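Local coordinates for protein D-aminopeptidase (Burkholderia sp. LK4, PDB 5TZB) that probably hydrolyses peptides carrying N-terminal beta-amino acids, as a beta-aminopeptidase of the Ntn-hydrolase superfamily, at residues C[190-195]-C[351-356]; C[196-201]-C[215-220]. All coordinates share one frame; numbering follows the deposited sequence.

Contact 1 of 2, residues C[190-195]-C[351-356]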
loop_
_atom_site.group_PDB
_atom_site.type_symbol
_atom_site.label_atom_id
_atom_site.label_comp_id
_atom_site.label_asym_id
_atom_site.label_seq_id
_atom_site.Cartn_x
_atom_site.Cartn_y
_atom_site.Cartn_z
ATOM N N ILE C 190 -19.188 5.487 -22.266
ATOM C CA ILE C 190 -20.259 6.364 -21.817
ATOM C C ILE C 190 -19.822 7.083 -20.544
ATOM O O ILE C 190 -19.349 6.448 -19.604
ATOM C CB ILE C 190 -21.540 5.554 -21.562
ATOM C CG1 ILE C 190 -22.038 4.934 -22.873
ATOM C CG2 ILE C 190 -22.604 6.408 -20.893
ATOM C CD1 ILE C 190 -23.195 3.949 -22.700
ATOM N N CYS C 191 -19.960 8.403 -20.519
ATOM C CA CYS C 191 -19.496 9.202 -19.386
ATOM C C CYS C 191 -20.571 10.188 -18.934
ATOM O O CYS C 191 -21.143 10.921 -19.743
ATOM C CB CYS C 191 -18.204 9.936 -19.748
ATOM S SG CYS C 191 -17.499 10.934 -18.412
ATOM N N HIS C 192 -20.863 10.178 -17.638
ATOM C CA HIS C 192 -21.952 10.977 -17.081
ATOM C C HIS C 192 -23.253 10.820 -17.880
ATOM O O HIS C 192 -24.006 11.779 -18.080
ATOM C CB HIS C 192 -21.535 12.449 -16.976
ATOM C CG HIS C 192 -20.568 12.704 -15.858
ATOM N ND1 HIS C 192 -20.952 12.692 -14.532
ATOM C CD2 HIS C 192 -19.240 12.975 -15.863
ATOM C CE1 HIS C 192 -19.900 12.949 -13.769
ATOM N NE2 HIS C 192 -18.852 13.131 -14.553
ATOM N N GLU C 193 -23.482 9.592 -18.346
ATOM C CA GLU C 193 -24.681 9.225 -19.087
ATOM C C GLU C 193 -24.811 10.037 -20.379
ATOM O O GLU C 193 -25.911 10.220 -20.903
ATOM C CB GLU C 193 -25.915 9.378 -18.194
ATOM C CG GLU C 193 -25.771 8.583 -16.909
ATOM C CD GLU C 193 -26.973 8.691 -15.993
ATOM O OE1 GLU C 193 -26.800 9.084 -14.811
ATOM O OE2 GLU C 193 -28.079 8.353 -16.444
ATOM N N PHE C 194 -23.677 10.549 -20.850
ATOM C CA PHE C 194 -23.520 11.041 -22.214
ATOM C C PHE C 194 -22.476 10.180 -22.902
ATOM O O PHE C 194 -21.867 9.320 -22.261
ATOM C CB PHE C 194 -23.059 12.492 -22.245
ATOM C CG PHE C 194 -24.072 13.468 -21.758
ATOM C CD1 PHE C 194 -25.208 13.750 -22.508
ATOM C CD2 PHE C 194 -23.870 14.147 -20.562
ATOM C CE1 PHE C 194 -26.148 14.675 -22.060
ATOM C CE2 PHE C 194 -24.799 15.077 -20.109
ATOM C CZ PHE C 194 -25.942 15.341 -20.859
ATOM N N LYS C 195 -22.199 10.450 -24.175
ATOM C CA LYS C 195 -21.123 9.729 -24.865
ATOM C C LYS C 195 -19.770 10.033 -24.243
ATOM O O LYS C 195 -19.419 11.196 -24.022
ATOM C CB LYS C 195 -21.087 10.084 -26.356
ATOM C CG LYS C 195 -20.034 9.295 -27.143
ATOM C CD LYS C 195 -20.377 7.810 -27.192
ATOM C CE LYS C 195 -19.277 6.985 -27.867
ATOM N NZ LYS C 195 -18.081 6.796 -26.994
ATOM N N ASN C 351 -12.947 17.308 -22.233
ATOM C CA ASN C 351 -12.688 17.189 -23.675
ATOM C C ASN C 351 -13.304 15.917 -24.267
ATOM O O ASN C 351 -13.782 15.924 -25.391
ATOM C CB ASN C 351 -11.184 17.222 -23.970
ATOM C CG ASN C 351 -10.640 18.638 -24.121
ATOM O OD1 ASN C 351 -11.393 19.593 -24.321
ATOM N ND2 ASN C 351 -9.322 18.768 -24.084
ATOM N N ALA C 352 -13.278 14.820 -23.511
ATOM C CA ALA C 352 -13.881 13.569 -23.976
ATOM C C ALA C 352 -15.375 13.743 -24.212
ATOM O O ALA C 352 -15.918 13.277 -25.212
ATOM C CB ALA C 352 -13.636 12.434 -22.963
ATOM N N LEU C 353 -16.034 14.411 -23.279
ATOM C CA LEU C 353 -17.459 14.674 -23.368
ATOM C C LEU C 353 -17.785 15.576 -24.556
ATOM O O LEU C 353 -18.753 15.349 -25.280
ATOM C CB LEU C 353 -17.944 15.313 -22.070
ATOM C CG LEU C 353 -17.976 14.326 -20.904
ATOM C CD1 LEU C 353 -18.095 15.079 -19.582
ATOM C CD2 LEU C 353 -19.160 13.395 -21.083
ATOM N N VAL C 354 -16.979 16.616 -24.736
ATOM C CA VAL C 354 -17.204 17.585 -25.796
ATOM C C VAL C 354 -17.032 16.972 -27.191
ATOM O O VAL C 354 -17.733 17.349 -28.131
ATOM C CB VAL C 354 -16.273 18.795 -25.619
ATOM C CG1 VAL C 354 -16.312 19.694 -26.837
ATOM C CG2 VAL C 354 -16.682 19.565 -24.373
ATOM N N ALA C 355 -16.109 16.022 -27.315
ATOM C CA ALA C 355 -15.854 15.350 -28.584
ATOM C C ALA C 355 -16.855 14.218 -28.851
ATOM O O ALA C 355 -16.893 13.663 -29.950
ATOM C CB ALA C 355 -14.440 14.817 -28.625
ATOM N N GLY C 356 -17.642 13.857 -27.840
ATOM C CA GLY C 356 -18.581 12.751 -27.960
ATOM C C GLY C 356 -19.775 13.032 -28.851
ATOM O O GLY C 356 -20.311 14.141 -28.856
HETATM O O HOH W 1 -20.696 13.485 -25.047
#
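L353 reaches from helix 331-355 into the tight turn formed by residues 190-195, and its CD2 methyl does most of the touching. That methyl sits 3.4 Å from C191 O and 3.7 Å from K195 O, and it also meets the side chain of C191, with L353 CD2 and C191 CB 3.8 Å apart. F194 joins through its base rather than its ring, since its CB lies 4.2 Å from L353 CD2. The other methyl, CD1, approaches the H192 ring obliquely and more loosely. L353 CG stands anti to the carbonyl carbon (chi1 -72°), and with CD1 anti about the next bond (chi2 165°) it is CD2 that comes against C191 and K195. The turn itself, C191 to F194, is a type I' beta turn that closes a two-stranded hairpin, with backbone hydrogen bonds both ways between C191 and F194. Outside the pair, R225 makes a cation-pi contact with F194 and hydrogen-bonds to the carbonyls of H192 and E193, while H192 ND1 bonds to V224 O. K195 meets 351-356 at G356, just past the helix. With no side chain at the glycine, the lysine stem lies close along the backbone, its CG 3.8 Å from G356 CA. K195 CG is anti to its own N, and the chain then bends at chi2 (66°) and again at chi4, leading the ammonium group away to the carbonyls of M189 and T187. Between K195 and L353 the polar link is a bridging water, which donates to K195 O at 2.8 Å and to L353 O at 2.7 Å, satisfying two backbone carbonyls in a largely buried place.

Contact 2 of 2, residues C[196-201]-C[215-220]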
loop_
_atom_site.group_PDB
_atom_site.type_symbol
_atom_site.label_atom_id
_atom_site.label_comp_id
_atom_site.label_asym_id
_atom_site.label_seq_id
_atom_site.Cartn_x
_atom_site.Cartn_y
_atom_site.Cartn_z
ATOM N N GLY C 196 -18.996 8.983 -23.968
ATOM C CA GLY C 196 -17.691 9.153 -23.365
ATOM C C GLY C 196 -16.555 8.757 -24.286
ATOM O O GLY C 196 -16.701 8.788 -25.512
ATOM N N GLY C 197 -15.417 8.394 -23.697
ATOM C CA GLY C 197 -14.278 7.936 -24.471
ATOM C C GLY C 197 -12.980 8.680 -24.221
ATOM O O GLY C 197 -12.656 9.056 -23.097
ATOM N N ILE C 198 -12.229 8.894 -25.294
ATOM C CA ILE C 198 -10.875 9.429 -25.188
ATOM C C ILE C 198 -10.863 10.938 -24.984
ATOM O O ILE C 198 -11.568 11.667 -25.685
ATOM C CB ILE C 198 -10.053 9.076 -26.453
ATOM C CG1 ILE C 198 -9.963 7.557 -26.609
ATOM C CG2 ILE C 198 -8.661 9.675 -26.387
ATOM C CD1 ILE C 198 -9.268 6.829 -25.402
ATOM N N GLY C 199 -10.060 11.396 -24.024
ATOM C CA GLY C 199 -9.849 12.819 -23.801
ATOM C C GLY C 199 -8.393 13.090 -23.458
ATOM O O GLY C 199 -7.710 12.234 -22.887
ATOM N N THR C 200 -7.898 14.271 -23.815
ATOM C CA THR C 200 -6.498 14.591 -23.540
ATOM C C THR C 200 -6.298 16.090 -23.302
ATOM O O THR C 200 -7.102 16.906 -23.746
ATOM C CB THR C 200 -5.597 14.113 -24.698
ATOM O OG1 THR C 200 -4.225 14.203 -24.316
ATOM C CG2 THR C 200 -5.823 14.957 -25.955
ATOM N N ALA C 201 -5.240 16.440 -22.583
ATOM C CA ALA C 201 -4.913 17.838 -22.298
ATOM C C ALA C 201 -3.496 17.931 -21.740
ATOM O O ALA C 201 -2.899 16.918 -21.371
ATOM C CB ALA C 201 -5.906 18.455 -21.305
ATOM N N GLY C 215 1.143 16.189 -19.289
ATOM C CA GLY C 215 0.030 15.826 -20.161
ATOM C C GLY C 215 -0.782 14.679 -19.593
ATOM O O GLY C 215 -0.272 13.908 -18.796
ATOM N N ALA C 216 -2.049 14.572 -19.987
ATOM C CA ALA C 216 -2.895 13.462 -19.557
ATOM C C ALA C 216 -3.696 12.903 -20.723
ATOM O O ALA C 216 -4.156 13.653 -21.595
ATOM C CB ALA C 216 -3.854 13.896 -18.426
ATOM N N LEU C 217 -3.882 11.587 -20.729
ATOM C CA LEU C 217 -4.774 10.950 -21.695
ATOM C C LEU C 217 -5.742 10.053 -20.921
ATOM O O LEU C 217 -5.319 9.147 -20.195
ATOM C CB LEU C 217 -3.987 10.131 -22.728
ATOM C CG LEU C 217 -4.791 9.485 -23.867
ATOM C CD1 LEU C 217 -5.149 10.536 -24.880
ATOM C CD2 LEU C 217 -4.013 8.356 -24.524
ATOM N N VAL C 218 -7.037 10.309 -21.041
ATOM C CA VAL C 218 -7.988 9.508 -20.279
ATOM C C VAL C 218 -8.896 8.714 -21.204
ATOM O O VAL C 218 -9.097 9.071 -22.375
ATOM C CB VAL C 218 -8.862 10.373 -19.350
ATOM C CG1 VAL C 218 -7.982 11.267 -18.484
ATOM C CG2 VAL C 218 -9.857 11.199 -20.176
ATOM N N GLN C 219 -9.407 7.608 -20.673
ATOM C CA GLN C 219 -10.509 6.884 -21.286
ATOM C C GLN C 219 -11.640 6.924 -20.264
ATOM O O GLN C 219 -11.628 6.180 -19.281
ATOM C CB GLN C 219 -10.104 5.456 -21.652
ATOM C CG GLN C 219 -11.197 4.619 -22.280
ATOM C CD GLN C 219 -10.647 3.346 -22.892
ATOM O OE1 GLN C 219 -9.888 3.396 -23.861
ATOM N NE2 GLN C 219 -11.019 2.196 -22.324
ATOM N N ALA C 220 -12.578 7.846 -20.481
ATOM C CA ALA C 220 -13.603 8.185 -19.499
ATOM C C ALA C 220 -14.889 7.408 -19.752
ATOM O O ALA C 220 -15.490 7.516 -20.829
ATOM C CB ALA C 220 -13.881 9.695 -19.511
#
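T200 and L217 face each other on antiparallel strands, in a non-hydrogen-bonded pair, with L217 CD1 3.6 Å from T200 CB. The same methyl also touches I198, 3.9 Å from its CG2, so one methyl of L217 serves both T200 and I198, crossing each at a slant. I198 bends at its end (chi2 -60°), bringing CD1 over the strand to within 3.8 Å of Q219 OE1. The glutamine runs extended, and its amide nitrogen bonds to T148 OG1 and T114 O. T200 works differently. Its hydroxyl is anti to the backbone N (chi1 -169°), which aims OG1 at A216 O, and it donates there at 2.8 Å from a position tilted 29° out of the carbonyl plane. A201 N donates to the same oxygen in plane, so two bonds grip A216 O, while T200 OG1 has a further partner in I41 N. On the reverse face V218 CG2 rests on the bare backbone of G199, 3.6 Å from G199 O, and A220 CB lies 3.8 Å from G197 O. The backbone ladder is regular: G197 with A220, G199 with V218 and A201 with A216 are hydrogen-bonded pairs, V218 N to G199 O being 2.8 Å. The strands belong to the hairpin 197-204/213-220, within a larger sheet that continues through strand 260-266. The face bearing I198 and L217 packs on strand 63-71 of the second sheet, and A201, A216 and V218 on the other face pack against helix 331-355, a layering consistent with the alpha-beta-beta-alpha sandwich of Ntn hydrolases.

In the fold
Helix 331-355, which supplies one side of contact 1, also packs against the hairpin of contact 2. Residues 190-195 run straight into 196-201, and both segments of contact 2 lie within the loop that contact 1 closes. Their centres are about 10 Å apart. N351 ties them directly, its ND2 lying 2.9 Å from T200 O, a probable hydrogen bond. One helix position on, A352 CB packs 3.5 Å from I198 O, while C191 CB lies 3.7 Å from G196 CA. The helix thus spans both the hairpin of contact 2 and the small turn beside it. Both contacts are buried, and no other subunit of the four-chain assembly touches their segments.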